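Local coordinates for protein GTP pyrophosphokinase YjbM (Bacillus subtilis PY79, PDB 5F2V) that makes the alarmones pppGpp and ppGpp by transferring pyrophosphate from ATP to GTP or GDP, as a cooperative homotetramer tuned by an allosteric alarmone, at residues R6-Y11 with Q69-L74; R75-F80 with R141-N146; V120-L125 with H133-I138. All blocks are in the same frame, centred on the assembly; numbering follows the deposited sequence.

Contact 1 of 3, residues R6-Y11 with Q69-L74; sequences RFLVPY and QDIAGL. With APC (diphosphomethylphosphonic acid adenosyl ester), chain Q.
Ile71 sets its CG2 methyl over one face of the Tyr11 ring, a CH-pi contact in which CG2 lies 3.9 Å from the ring centroid and 21° off the ring normal, displaced toward the rim on the CD2 side. One torsion places both branches of the isoleucine: with chi1 at -58°, CG1 lies anti to the carbonyl carbon and CG2 anti to the backbone N; the extended chi2 then carries CD1 over to the phenol end, where Tyr11 CZ is 4.1 Å from Ile71 CD1. The same CG2 methyl meets a second residue of the helix, for Leu8 CD2 comes within 3.7 Å of Ile71 CG2, the two side chains crossing at about a right angle. Phe7 arrives from the previous turn and presents its ring edge, CZ lying 4.2 Å from Ile71 CD1. Helix 3-29 is thus pressed against the residues leading into strand 72-78 of the synthetase sheet, and residues 7, 8 and 11 supply the side chains that close round Ile71. Ala72, the first residue of that strand, takes the ring from another direction: its CB sits in the ring plane at the edge, 3.8 Å from Tyr11 CD2. On the nucleotide side, Asp70 points away from the helix, its carboxylate salt-bridged to Arg44, Lys46 and Lys54 in the ATP site. Beyond Gly73, whose CA lies near the adenine amino group, Leu74 O accepts a hydrogen bond from N6 of the ATP analogue at 3.1 Å, with an angle of 159° at the hydrogen.

Contact 2 of 3, residues R75-F80 with R141-N146; sequences RIMCQF and RTLAMN. With APC (diphosphomethylphosphonic acid adenosyl ester), chain Q.
A pair of stacked arginines, Arg75 and Arg141, backs the adenosine end of the ATP pocket. Their guanidinium groups lie flat on one another, centres 3.6 Å apart and planes 9° from parallel, with Arg141 NH1 over the middle of the Arg75 group. Over the opposite face of Arg75, toward its rim, lies N3 of the adenine, 3.6 Å from Arg75 CZ, so this arginine is sandwiched between nucleotide and protein. The close approach of the two cations is probably eased by an acceptor on each: Arg75 NE bonds to Gln139 OE1, and Arg141 NH1 donates to Asn146 OD1 at 3.0 Å, in the amide plane on a lone pair. With Arg141 cut back to an alanine, the Arg75 guanidinium would probably lose the group stacked on one face and the Asn146 carbonyl would lose this donor. Asn146 also turns its amide onto Met77, whose SD lies 3.4 Å from Asn146 CG. Met77, folded at chi2 and chi3, brings CG within 4.1 Å of Leu143 CD2. Beneath these side chains the strands run parallel: Arg141 N bonds to Ile76 O, Cys78 N to Arg141 O at 3.0 Å, and Leu143 N to Cys78 O as residues 141-146 leave the sheet. Thr142 caps the helix that follows, its OG1 accepting from Met145 N at 3.1 Å. Asn146 also belongs to the allosteric alarmone site shared between subunits. The arrangement is that of a parallel strand pair in the RelA/SpoT synthetase sheet, one strand passing straight into an N-capped helix.

Contact 3 of 3, residues V120-L125 with H133-I138; sequences VVLYPL and HVLVEI. With MG (magnesium ion), chain R; APC (diphosphomethylphosphonic acid adenosyl ester), chain Q.
Val121 with Val136 and Tyr123 with Val134 form this antiparallel hairpin's hydrogen-bonded pairs, two backbone bonds in each. These measure 2.9 Å from N to O in the first pair and 3.0 Å in the second. CA-H...O contacts from Leu135 CA to Val121 O and His133 CA to Tyr123 O add to the ladder.

Apolar packing divides between the faces. On that of Val121 and Val136, lying side by side, Val121 CG2 is 3.7 Å from Val136 CB, and Tyr123 CB packs loosely on Val136 CG2. Tyr123 OH is hydrogen-bonded to Glu17 and Lys21 of its own subunit. On the other face, Leu135 CD2 fits between Val120 CG1 and Leu122 CD1; His133 lays CB against Leu122 CD1 at 3.7 Å and CD2 near Pro124.

Metal coordination occupies the end of the Leu135 face. Glu137, extended with CG turned to the far side from the backbone N (chi1 -176°), binds magnesium through OE2 at 2.5 Å; two ATP-analogue phosphate oxygens and two waters bind it too. OE1 accepts from one of these waters, and weakly from adenine N6. The hairpin therefore holds at the magnesium a carboxylate inferred to act as proton acceptor.

In the fold
All three contacts reach one mixed sheet, with strand 72-78 beside 130-142 and 130-142 beside 116-127. Contacts 1 and 3 are close, centres about 9 Å apart, and are joined by two probable backbone hydrogen bonds, Leu74 N to Glu137 O at 2.9 Å and Glu137 N to Ala72 O at 3.0 Å. Contact 2 sits across the chain's centre, about 23 Å from contact 1 and 21 Å from contact 3 between centres. Ile76 CD1 packs on Ile138 CG2 at 3.8 Å between contacts 2 and 3. The nucleotide unites them: contacts 1 and 3 reach both the metal end (Asp70, Glu137) and adenine N6 (Leu74 O, weakly Glu137 OE1), while contact 2 sets Arg75 against the base.

Contact 1 of 3, residues R6-Y11 with Q69-L74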
loop_
_atom_site.group_PDB
_atom_site.type_symbol
_atom_site.label_atom_id
_atom_site.label_comp_id
_atom_site.label_asym_id
_atom_site.label_seq_id
_atom_site.Cartn_x
_atom_site.Cartn_y
_atom_site.Cartn_z
ATOM N N ARG C 6 22.194 -3.803 -6.267
ATOM C CA ARG C 6 21.893 -3.820 -7.701
ATOM C C ARG C 6 21.507 -5.215 -8.168
ATOM O O ARG C 6 20.649 -5.395 -9.030
ATOM C CB ARG C 6 23.101 -3.325 -8.505
ATOM C CG ARG C 6 22.764 -2.622 -9.802
ATOM C CD ARG C 6 22.047 -3.520 -10.803
ATOM N NE ARG C 6 21.737 -2.774 -12.024
ATOM C CZ ARG C 6 20.689 -3.002 -12.812
ATOM N NH1 ARG C 6 19.821 -3.971 -12.523
ATOM N NH2 ARG C 6 20.511 -2.250 -13.896
ATOM N N PHE C 7 22.174 -6.201 -7.594
ATOM C CA PHE C 7 21.943 -7.589 -7.950
ATOM C C PHE C 7 20.541 -8.051 -7.552
ATOM O O PHE C 7 19.956 -8.918 -8.193
ATOM C CB PHE C 7 23.005 -8.474 -7.286
ATOM C CG PHE C 7 22.617 -9.918 -7.211
ATOM C CD1 PHE C 7 22.929 -10.786 -8.239
ATOM C CD2 PHE C 7 21.920 -10.405 -6.121
ATOM C CE1 PHE C 7 22.558 -12.110 -8.168
ATOM C CE2 PHE C 7 21.544 -11.707 -6.061
ATOM C CZ PHE C 7 21.856 -12.562 -7.075
ATOM N N LEU C 8 20.007 -7.462 -6.488
ATOM C CA LEU C 8 18.775 -7.954 -5.886
ATOM C C LEU C 8 17.536 -7.310 -6.477
ATOM O O LEU C 8 16.432 -7.831 -6.315
ATOM C CB LEU C 8 18.791 -7.718 -4.374
ATOM C CG LEU C 8 19.813 -8.552 -3.620
ATOM C CD1 LEU C 8 19.851 -8.101 -2.194
ATOM C CD2 LEU C 8 19.435 -10.013 -3.724
ATOM N N VAL C 9 17.721 -6.169 -7.132
ATOM C CA VAL C 9 16.618 -5.442 -7.748
ATOM C C VAL C 9 15.619 -6.353 -8.458
ATOM O O VAL C 9 14.431 -6.302 -8.156
ATOM C CB VAL C 9 17.135 -4.390 -8.752
ATOM C CG1 VAL C 9 15.983 -3.792 -9.528
ATOM C CG2 VAL C 9 17.921 -3.304 -8.021
ATOM N N PRO C 10 16.088 -7.192 -9.397
ATOM C CA PRO C 10 15.138 -8.129 -10.013
ATOM C C PRO C 10 14.442 -9.020 -8.979
ATOM O O PRO C 10 13.331 -9.477 -9.214
ATOM C CB PRO C 10 16.014 -8.968 -10.962
ATOM C CG PRO C 10 17.405 -8.760 -10.500
ATOM C CD PRO C 10 17.447 -7.361 -9.928
ATOM N N TYR C 11 15.076 -9.257 -7.840
ATOM C CA TYR C 11 14.458 -10.129 -6.853
ATOM C C TYR C 11 13.333 -9.403 -6.135
ATOM O O TYR C 11 12.274 -9.997 -5.976
ATOM C CB TYR C 11 15.508 -10.704 -5.887
ATOM C CG TYR C 11 16.340 -11.786 -6.579
ATOM C CD1 TYR C 11 17.485 -11.461 -7.314
ATOM C CD2 TYR C 11 15.926 -13.113 -6.567
ATOM C CE1 TYR C 11 18.215 -12.440 -7.966
ATOM C CE2 TYR C 11 16.637 -14.088 -7.227
ATOM C CZ TYR C 11 17.787 -13.759 -7.920
ATOM O OH TYR C 11 18.497 -14.764 -8.559
ATOM N N GLN C 69 17.557 -20.896 -4.142
ATOM C CA GLN C 69 16.163 -21.028 -4.525
ATOM C C GLN C 69 15.255 -20.128 -3.713
ATOM O O GLN C 69 14.048 -20.075 -3.957
ATOM C CB GLN C 69 15.709 -22.484 -4.403
ATOM C CG GLN C 69 16.540 -23.452 -5.228
ATOM C CD GLN C 69 16.073 -24.885 -5.095
ATOM O OE1 GLN C 69 15.014 -25.145 -4.534
ATOM N NE2 GLN C 69 16.867 -25.828 -5.605
ATOM N N ASP C 70 15.822 -19.379 -2.777
ATOM C CA ASP C 70 14.979 -18.607 -1.861
ATOM C C ASP C 70 15.461 -17.176 -1.650
ATOM O O ASP C 70 15.153 -16.562 -0.638
ATOM C CB ASP C 70 14.897 -19.323 -0.516
ATOM C CG ASP C 70 16.127 -19.096 0.320
ATOM O OD1 ASP C 70 17.207 -19.558 -0.088
ATOM O OD2 ASP C 70 16.025 -18.434 1.380
ATOM N N ILE C 71 16.220 -16.640 -2.600
ATOM C CA ILE C 71 16.590 -15.227 -2.533
ATOM C C ILE C 71 15.333 -14.372 -2.563
ATOM O O ILE C 71 15.256 -13.311 -1.965
ATOM C CB ILE C 71 17.498 -14.832 -3.670
ATOM C CG1 ILE C 71 18.756 -15.689 -3.649
ATOM C CG2 ILE C 71 17.874 -13.372 -3.537
ATOM C CD1 ILE C 71 19.776 -15.263 -4.662
ATOM N N ALA C 72 14.339 -14.872 -3.270
ATOM C CA ALA C 72 13.045 -14.253 -3.328
ATOM C C ALA C 72 12.092 -15.202 -2.665
ATOM O O ALA C 72 11.983 -16.352 -3.077
ATOM C CB ALA C 72 12.628 -13.988 -4.786
ATOM N N GLY C 73 11.392 -14.744 -1.643
ATOM C CA GLY C 73 10.489 -15.646 -0.976
ATOM C C GLY C 73 9.114 -15.063 -0.811
ATOM O O GLY C 73 8.968 -13.866 -0.569
ATOM N N LEU C 74 8.106 -15.913 -0.953
ATOM C CA LEU C 74 6.764 -15.577 -0.526
ATOM C C LEU C 74 6.237 -16.632 0.450
ATOM O O LEU C 74 6.655 -17.784 0.436
ATOM C CB LEU C 74 5.827 -15.440 -1.721
ATOM C CG LEU C 74 5.820 -14.095 -2.450
ATOM C CD1 LEU C 74 6.904 -14.075 -3.506
ATOM C CD2 LEU C 74 4.452 -13.846 -3.060
HETATM P PG APC Q . 17.573 -20.776 5.188
HETATM O O1G APC Q . 18.015 -21.425 3.937
HETATM O O2G APC Q . 18.307 -21.459 6.281
HETATM O O3G APC Q . 18.128 -19.417 4.993
HETATM P PB APC Q . 15.103 -20.214 4.146
HETATM O O1B APC Q . 13.818 -21.027 4.014
HETATM O O2B APC Q . 15.902 -20.379 2.863
HETATM O O3B APC Q . 15.996 -20.807 5.360
HETATM P PA APC Q . 15.326 -17.853 6.061
HETATM O O1A APC Q . 14.183 -18.191 7.000
HETATM O O2A APC Q . 16.297 -18.820 6.618
HETATM C C3A APC Q . 14.624 -18.499 4.502
HETATM O "O5'" APC Q . 15.889 -16.247 5.943
HETATM C "C5'" APC Q . 15.751 -15.165 6.895
HETATM C "C4'" APC Q . 14.403 -14.418 7.158
HETATM O "O4'" APC Q . 13.424 -14.368 6.054
HETATM C "C3'" APC Q . 13.468 -14.874 8.255
HETATM O "O3'" APC Q . 12.867 -13.749 8.963
HETATM C "C2'" APC Q . 12.285 -15.546 7.693
HETATM O "O2'" APC Q . 11.129 -15.470 8.573
HETATM C "C1'" APC Q . 12.054 -14.783 6.460
HETATM N N9 APC Q . 11.555 -15.562 5.390
HETATM C C8 APC Q . 12.331 -16.494 4.940
HETATM N N7 APC Q . 11.782 -17.163 3.869
HETATM C C5 APC Q . 10.510 -16.476 3.675
HETATM C C6 APC Q . 9.443 -16.611 2.758
HETATM N N6 APC Q . 9.436 -17.615 1.744
HETATM N N1 APC Q . 8.416 -15.768 2.888
HETATM C C2 APC Q . 8.388 -14.834 3.850
HETATM N N3 APC Q . 9.363 -14.629 4.757
HETATM C C4 APC Q . 10.432 -15.433 4.699
#

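Contact 2 of 3, residues R75-F80 with R141-N146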
loop_
_atom_site.group_PDB
_atom_site.type_symbol
_atom_site.label_atom_id
_atom_site.label_comp_id
_atom_site.label_asym_id
_atom_site.label_seq_id
_atom_site.Cartn_x
_atom_site.Cartn_y
_atom_site.Cartn_z
ATOM N N ARG C 75 5.317 -16.220 1.307
ATOM C CA ARG C 75 4.741 -17.122 2.285
ATOM C C ARG C 75 3.231 -16.969 2.286
ATOM O O ARG C 75 2.705 -15.894 2.557
ATOM C CB ARG C 75 5.312 -16.852 3.670
ATOM C CG ARG C 75 4.823 -17.829 4.733
ATOM C CD ARG C 75 5.545 -17.640 6.063
ATOM N NE ARG C 75 6.973 -17.920 5.949
ATOM C CZ ARG C 75 7.891 -17.271 6.645
ATOM N NH1 ARG C 75 7.506 -16.323 7.483
ATOM N NH2 ARG C 75 9.179 -17.555 6.503
ATOM N N ILE C 76 2.545 -18.052 1.952
ATOM C CA ILE C 76 1.094 -18.083 1.884
ATOM C C ILE C 76 0.574 -18.770 3.147
ATOM O O ILE C 76 1.023 -19.870 3.487
ATOM C CB ILE C 76 0.623 -18.819 0.605
ATOM C CG1 ILE C 76 1.062 -18.046 -0.647
ATOM C CG2 ILE C 76 -0.876 -19.027 0.618
ATOM C CD1 ILE C 76 0.636 -18.680 -1.975
ATOM N N MET C 77 -0.345 -18.119 3.855
ATOM C CA MET C 77 -0.867 -18.653 5.120
ATOM C C MET C 77 -2.343 -19.058 5.017
ATOM O O MET C 77 -3.150 -18.343 4.395
ATOM C CB MET C 77 -0.688 -17.630 6.238
ATOM C CG MET C 77 0.264 -18.053 7.342
ATOM S SD MET C 77 1.992 -17.655 7.025
ATOM C CE MET C 77 1.927 -15.876 6.915
ATOM N N CYS C 78 -2.691 -20.207 5.607
ATOM C CA CYS C 78 -4.071 -20.699 5.574
ATOM C C CYS C 78 -4.562 -21.128 6.933
ATOM O O CYS C 78 -3.771 -21.463 7.811
ATOM C CB CYS C 78 -4.235 -21.884 4.626
ATOM S SG CYS C 78 -2.858 -22.246 3.518
ATOM N N GLN C 79 -5.882 -21.128 7.097
ATOM C CA GLN C 79 -6.501 -21.576 8.340
ATOM C C GLN C 79 -6.298 -23.069 8.515
ATOM O O GLN C 79 -5.885 -23.523 9.580
ATOM C CB GLN C 79 -7.992 -21.237 8.357
ATOM C CG GLN C 79 -8.290 -19.781 8.693
ATOM C CD GLN C 79 -9.712 -19.373 8.343
ATOM O OE1 GLN C 79 -10.416 -20.085 7.627
ATOM N NE2 GLN C 79 -10.136 -18.212 8.834
ATOM N N PHE C 80 -6.544 -23.818 7.444
ATOM C CA PHE C 80 -6.647 -25.269 7.512
ATOM C C PHE C 80 -5.581 -26.036 6.720
ATOM O O PHE C 80 -5.284 -25.716 5.578
ATOM C CB PHE C 80 -8.038 -25.688 7.037
ATOM C CG PHE C 80 -9.157 -25.001 7.769
ATOM C CD1 PHE C 80 -9.441 -25.318 9.084
ATOM C CD2 PHE C 80 -9.929 -24.046 7.142
ATOM C CE1 PHE C 80 -10.469 -24.685 9.761
ATOM C CE2 PHE C 80 -10.952 -23.416 7.807
ATOM C CZ PHE C 80 -11.225 -23.736 9.125
ATOM N N ARG C 141 2.022 -22.485 4.799
ATOM C CA ARG C 141 1.966 -22.822 6.218
ATOM C C ARG C 141 0.560 -22.611 6.755
ATOM O O ARG C 141 -0.214 -21.829 6.199
ATOM C CB ARG C 141 2.926 -21.949 7.005
ATOM C CG ARG C 141 4.343 -22.004 6.535
ATOM C CD ARG C 141 5.119 -20.890 7.169
ATOM N NE ARG C 141 6.545 -21.157 7.130
ATOM C CZ ARG C 141 7.416 -20.625 7.985
ATOM N NH1 ARG C 141 7.008 -19.789 8.946
ATOM N NH2 ARG C 141 8.705 -20.930 7.886
ATOM N N THR C 142 0.216 -23.290 7.836
ATOM C CA THR C 142 -0.977 -22.901 8.569
ATOM C C THR C 142 -0.646 -21.675 9.425
ATOM O O THR C 142 0.497 -21.502 9.862
ATOM C CB THR C 142 -1.494 -24.030 9.462
ATOM O OG1 THR C 142 -0.427 -24.490 10.306
ATOM C CG2 THR C 142 -1.999 -25.189 8.624
ATOM N N LEU C 143 -1.634 -20.820 9.648
ATOM C CA LEU C 143 -1.512 -19.766 10.649
ATOM C C LEU C 143 -0.889 -20.262 11.949
ATOM O O LEU C 143 -0.012 -19.600 12.506
ATOM C CB LEU C 143 -2.871 -19.168 10.967
ATOM C CG LEU C 143 -3.555 -18.305 9.929
ATOM C CD1 LEU C 143 -4.981 -18.067 10.401
ATOM C CD2 LEU C 143 -2.795 -17.017 9.845
ATOM N N ALA C 144 -1.338 -21.421 12.433
ATOM C CA ALA C 144 -0.818 -21.953 13.699
ATOM C C ALA C 144 0.666 -22.320 13.625
ATOM O O ALA C 144 1.469 -21.893 14.470
ATOM C CB ALA C 144 -1.631 -23.158 14.140
ATOM N N MET C 145 1.033 -23.110 12.617
ATOM C CA MET C 145 2.437 -23.461 12.426
ATOM C C MET C 145 3.291 -22.204 12.264
ATOM O O MET C 145 4.385 -22.119 12.830
ATOM C CB MET C 145 2.611 -24.366 11.210
ATOM C CG MET C 145 3.674 -25.454 11.380
ATOM S SD MET C 145 5.374 -24.938 11.027
ATOM C CE MET C 145 5.096 -23.662 9.772
ATOM N N ASN C 146 2.788 -21.225 11.506
ATOM C CA ASN C 146 3.554 -20.013 11.274
ATOM C C ASN C 146 3.786 -19.252 12.562
ATOM O O ASN C 146 4.870 -18.711 12.769
ATOM C CB ASN C 146 2.872 -19.103 10.256
ATOM C CG ASN C 146 3.664 -17.832 9.993
ATOM O OD1 ASN C 146 4.815 -17.887 9.553
ATOM N ND2 ASN C 146 3.054 -16.680 10.271
HETATM P PG APC Q . 17.573 -20.776 5.188
HETATM O O1G APC Q . 18.015 -21.425 3.937
HETATM O O2G APC Q . 18.307 -21.459 6.281
HETATM O O3G APC Q . 18.128 -19.417 4.993
HETATM P PB APC Q . 15.103 -20.214 4.146
HETATM O O1B APC Q . 13.818 -21.027 4.014
HETATM O O2B APC Q . 15.902 -20.379 2.863
HETATM O O3B APC Q . 15.996 -20.807 5.360
HETATM P PA APC Q . 15.326 -17.853 6.061
HETATM O O1A APC Q . 14.183 -18.191 7.000
HETATM O O2A APC Q . 16.297 -18.820 6.618
HETATM C C3A APC Q . 14.624 -18.499 4.502
HETATM O "O5'" APC Q . 15.889 -16.247 5.943
HETATM C "C5'" APC Q . 15.751 -15.165 6.895
HETATM C "C4'" APC Q . 14.403 -14.418 7.158
HETATM O "O4'" APC Q . 13.424 -14.368 6.054
HETATM C "C3'" APC Q . 13.468 -14.874 8.255
HETATM O "O3'" APC Q . 12.867 -13.749 8.963
HETATM C "C2'" APC Q . 12.285 -15.546 7.693
HETATM O "O2'" APC Q . 11.129 -15.470 8.573
HETATM C "C1'" APC Q . 12.054 -14.783 6.460
HETATM N N9 APC Q . 11.555 -15.562 5.390
HETATM C C8 APC Q . 12.331 -16.494 4.940
HETATM N N7 APC Q . 11.782 -17.163 3.869
HETATM C C5 APC Q . 10.510 -16.476 3.675
HETATM C C6 APC Q . 9.443 -16.611 2.758
HETATM N N6 APC Q . 9.436 -17.615 1.744
HETATM N N1 APC Q . 8.416 -15.768 2.888
HETATM C C2 APC Q . 8.388 -14.834 3.850
HETATM N N3 APC Q . 9.363 -14.629 4.757
HETATM C C4 APC Q . 10.432 -15.433 4.699
#

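Contact 3 of 3, residues V120-L125 with H133-I138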
loop_
_atom_site.group_PDB
_atom_site.type_symbol
_atom_site.label_atom_id
_atom_site.label_comp_id
_atom_site.label_asym_id
_atom_site.label_seq_id
_atom_site.Cartn_x
_atom_site.Cartn_y
_atom_site.Cartn_z
ATOM N N VAL C 120 9.191 -24.461 -5.373
ATOM C CA VAL C 120 9.940 -23.417 -6.050
ATOM C C VAL C 120 9.381 -23.181 -7.442
ATOM O O VAL C 120 9.016 -24.122 -8.139
ATOM C CB VAL C 120 11.410 -23.773 -6.144
ATOM C CG1 VAL C 120 12.172 -22.625 -6.736
ATOM C CG2 VAL C 120 11.938 -24.104 -4.770
ATOM N N VAL C 121 9.286 -21.916 -7.832
ATOM C CA VAL C 121 8.796 -21.570 -9.165
ATOM C C VAL C 121 9.850 -20.788 -9.951
ATOM O O VAL C 121 10.671 -20.069 -9.377
ATOM C CB VAL C 121 7.489 -20.745 -9.103
ATOM C CG1 VAL C 121 6.492 -21.392 -8.167
ATOM C CG2 VAL C 121 7.777 -19.310 -8.664
ATOM N N LEU C 122 9.852 -20.961 -11.263
ATOM C CA LEU C 122 10.670 -20.099 -12.116
ATOM C C LEU C 122 9.759 -19.000 -12.701
ATOM O O LEU C 122 8.780 -19.298 -13.390
ATOM C CB LEU C 122 11.356 -20.925 -13.210
ATOM C CG LEU C 122 12.449 -20.279 -14.062
ATOM C CD1 LEU C 122 13.543 -19.659 -13.202
ATOM C CD2 LEU C 122 13.035 -21.315 -14.996
ATOM N N TYR C 123 10.048 -17.743 -12.382
ATOM C CA TYR C 123 9.176 -16.630 -12.775
ATOM C C TYR C 123 9.842 -15.755 -13.852
ATOM O O TYR C 123 10.973 -15.305 -13.664
ATOM C CB TYR C 123 8.806 -15.800 -11.538
ATOM C CG TYR C 123 7.895 -14.620 -11.792
ATOM C CD1 TYR C 123 6.536 -14.799 -12.002
ATOM C CD2 TYR C 123 8.389 -13.320 -11.788
ATOM C CE1 TYR C 123 5.687 -13.714 -12.231
ATOM C CE2 TYR C 123 7.551 -12.230 -12.020
ATOM C CZ TYR C 123 6.200 -12.437 -12.241
ATOM O OH TYR C 123 5.359 -11.367 -12.452
ATOM N N PRO C 124 9.149 -15.535 -14.991
ATOM C CA PRO C 124 9.706 -14.832 -16.151
ATOM C C PRO C 124 9.524 -13.330 -16.045
ATOM O O PRO C 124 8.499 -12.785 -16.444
ATOM C CB PRO C 124 8.893 -15.399 -17.310
ATOM C CG PRO C 124 7.563 -15.634 -16.716
ATOM C CD PRO C 124 7.797 -16.048 -15.278
ATOM N N LEU C 125 10.521 -12.662 -15.494
ATOM C CA LEU C 125 10.389 -11.254 -15.165
ATOM C C LEU C 125 10.716 -10.407 -16.372
ATOM O O LEU C 125 11.754 -10.599 -17.004
ATOM C CB LEU C 125 11.306 -10.904 -13.995
ATOM C CG LEU C 125 11.386 -9.475 -13.463
ATOM C CD1 LEU C 125 10.211 -9.158 -12.538
ATOM C CD2 LEU C 125 12.727 -9.272 -12.738
ATOM N N HIS C 133 14.617 -14.800 -16.009
ATOM C CA HIS C 133 13.997 -15.832 -15.168
ATOM C C HIS C 133 14.601 -15.930 -13.761
ATOM O O HIS C 133 15.812 -16.064 -13.593
ATOM C CB HIS C 133 14.084 -17.191 -15.861
ATOM C CG HIS C 133 13.351 -17.239 -17.159
ATOM N ND1 HIS C 133 13.957 -16.960 -18.364
ATOM C CD2 HIS C 133 12.050 -17.494 -17.435
ATOM C CE1 HIS C 133 13.061 -17.059 -19.331
ATOM N NE2 HIS C 133 11.897 -17.381 -18.793
ATOM N N VAL C 134 13.757 -15.850 -12.743
ATOM C CA VAL C 134 14.274 -15.864 -11.368
ATOM C C VAL C 134 13.586 -16.927 -10.520
ATOM O O VAL C 134 12.381 -17.174 -10.653
ATOM C CB VAL C 134 14.133 -14.475 -10.686
ATOM C CG1 VAL C 134 14.771 -13.390 -11.559
ATOM C CG2 VAL C 134 12.686 -14.148 -10.401
ATOM N N LEU C 135 14.361 -17.588 -9.679
ATOM C CA LEU C 135 13.769 -18.548 -8.759
ATOM C C LEU C 135 13.009 -17.795 -7.683
ATOM O O LEU C 135 13.473 -16.762 -7.175
ATOM C CB LEU C 135 14.833 -19.457 -8.143
ATOM C CG LEU C 135 15.443 -20.354 -9.213
ATOM C CD1 LEU C 135 16.707 -20.999 -8.712
ATOM C CD2 LEU C 135 14.417 -21.381 -9.700
ATOM N N VAL C 136 11.819 -18.297 -7.370
ATOM C CA VAL C 136 11.048 -17.783 -6.256
ATOM C C VAL C 136 10.539 -18.936 -5.424
ATOM O O VAL C 136 9.852 -19.813 -5.952
ATOM C CB VAL C 136 9.858 -16.944 -6.709
ATOM C CG1 VAL C 136 9.033 -16.528 -5.491
ATOM C CG2 VAL C 136 10.327 -15.725 -7.510
ATOM N N GLU C 137 10.868 -18.939 -4.133
ATOM C CA GLU C 137 10.341 -19.954 -3.229
ATOM C C GLU C 137 9.021 -19.506 -2.618
ATOM O O GLU C 137 8.928 -18.427 -2.044
ATOM C CB GLU C 137 11.344 -20.275 -2.118
ATOM C CG GLU C 137 10.894 -21.402 -1.199
ATOM C CD GLU C 137 11.547 -21.333 0.162
ATOM O OE1 GLU C 137 11.084 -20.511 0.977
ATOM O OE2 GLU C 137 12.514 -22.091 0.427
ATOM N N ILE C 138 8.002 -20.346 -2.735
ATOM C CA ILE C 138 6.694 -20.063 -2.153
ATOM C C ILE C 138 6.360 -21.032 -1.027
ATOM O O ILE C 138 5.972 -22.179 -1.269
ATOM C CB ILE C 138 5.576 -20.142 -3.194
ATOM C CG1 ILE C 138 5.771 -19.062 -4.249
ATOM C CG2 ILE C 138 4.214 -19.969 -2.538
ATOM C CD1 ILE C 138 4.747 -19.126 -5.322
HETATM MG MG MG R . 14.013 -20.706 1.918
HETATM P PG APC Q . 17.573 -20.776 5.188
HETATM O O1G APC Q . 18.015 -21.425 3.937
HETATM O O2G APC Q . 18.307 -21.459 6.281
HETATM O O3G APC Q . 18.128 -19.417 4.993
HETATM P PB APC Q . 15.103 -20.214 4.146
HETATM O O1B APC Q . 13.818 -21.027 4.014
HETATM O O2B APC Q . 15.902 -20.379 2.863
HETATM O O3B APC Q . 15.996 -20.807 5.360
HETATM P PA APC Q . 15.326 -17.853 6.061
HETATM O O1A APC Q . 14.183 -18.191 7.000
HETATM O O2A APC Q . 16.297 -18.820 6.618
HETATM C C3A APC Q . 14.624 -18.499 4.502
HETATM O "O5'" APC Q . 15.889 -16.247 5.943
HETATM C "C5'" APC Q . 15.751 -15.165 6.895
HETATM C "C4'" APC Q . 14.403 -14.418 7.158
HETATM O "O4'" APC Q . 13.424 -14.368 6.054
HETATM C "C3'" APC Q . 13.468 -14.874 8.255
HETATM O "O3'" APC Q . 12.867 -13.749 8.963
HETATM C "C2'" APC Q . 12.285 -15.546 7.693
HETATM O "O2'" APC Q . 11.129 -15.470 8.573
HETATM C "C1'" APC Q . 12.054 -14.783 6.460
HETATM N N9 APC Q . 11.555 -15.562 5.390
HETATM C C8 APC Q . 12.331 -16.494 4.940
HETATM N N7 APC Q . 11.782 -17.163 3.869
HETATM C C5 APC Q . 10.510 -16.476 3.675
HETATM C C6 APC Q . 9.443 -16.611 2.758
HETATM N N6 APC Q . 9.436 -17.615 1.744
HETATM N N1 APC Q . 8.416 -15.768 2.888
HETATM C C2 APC Q . 8.388 -14.834 3.850
HETATM N N3 APC Q . 9.363 -14.629 4.757
HETATM C C4 APC Q . 10.432 -15.433 4.699
HETATM O O HOH W 1 12.466 -19.232 2.570
HETATM O O HOH W 2 15.300 -22.539 1.279
#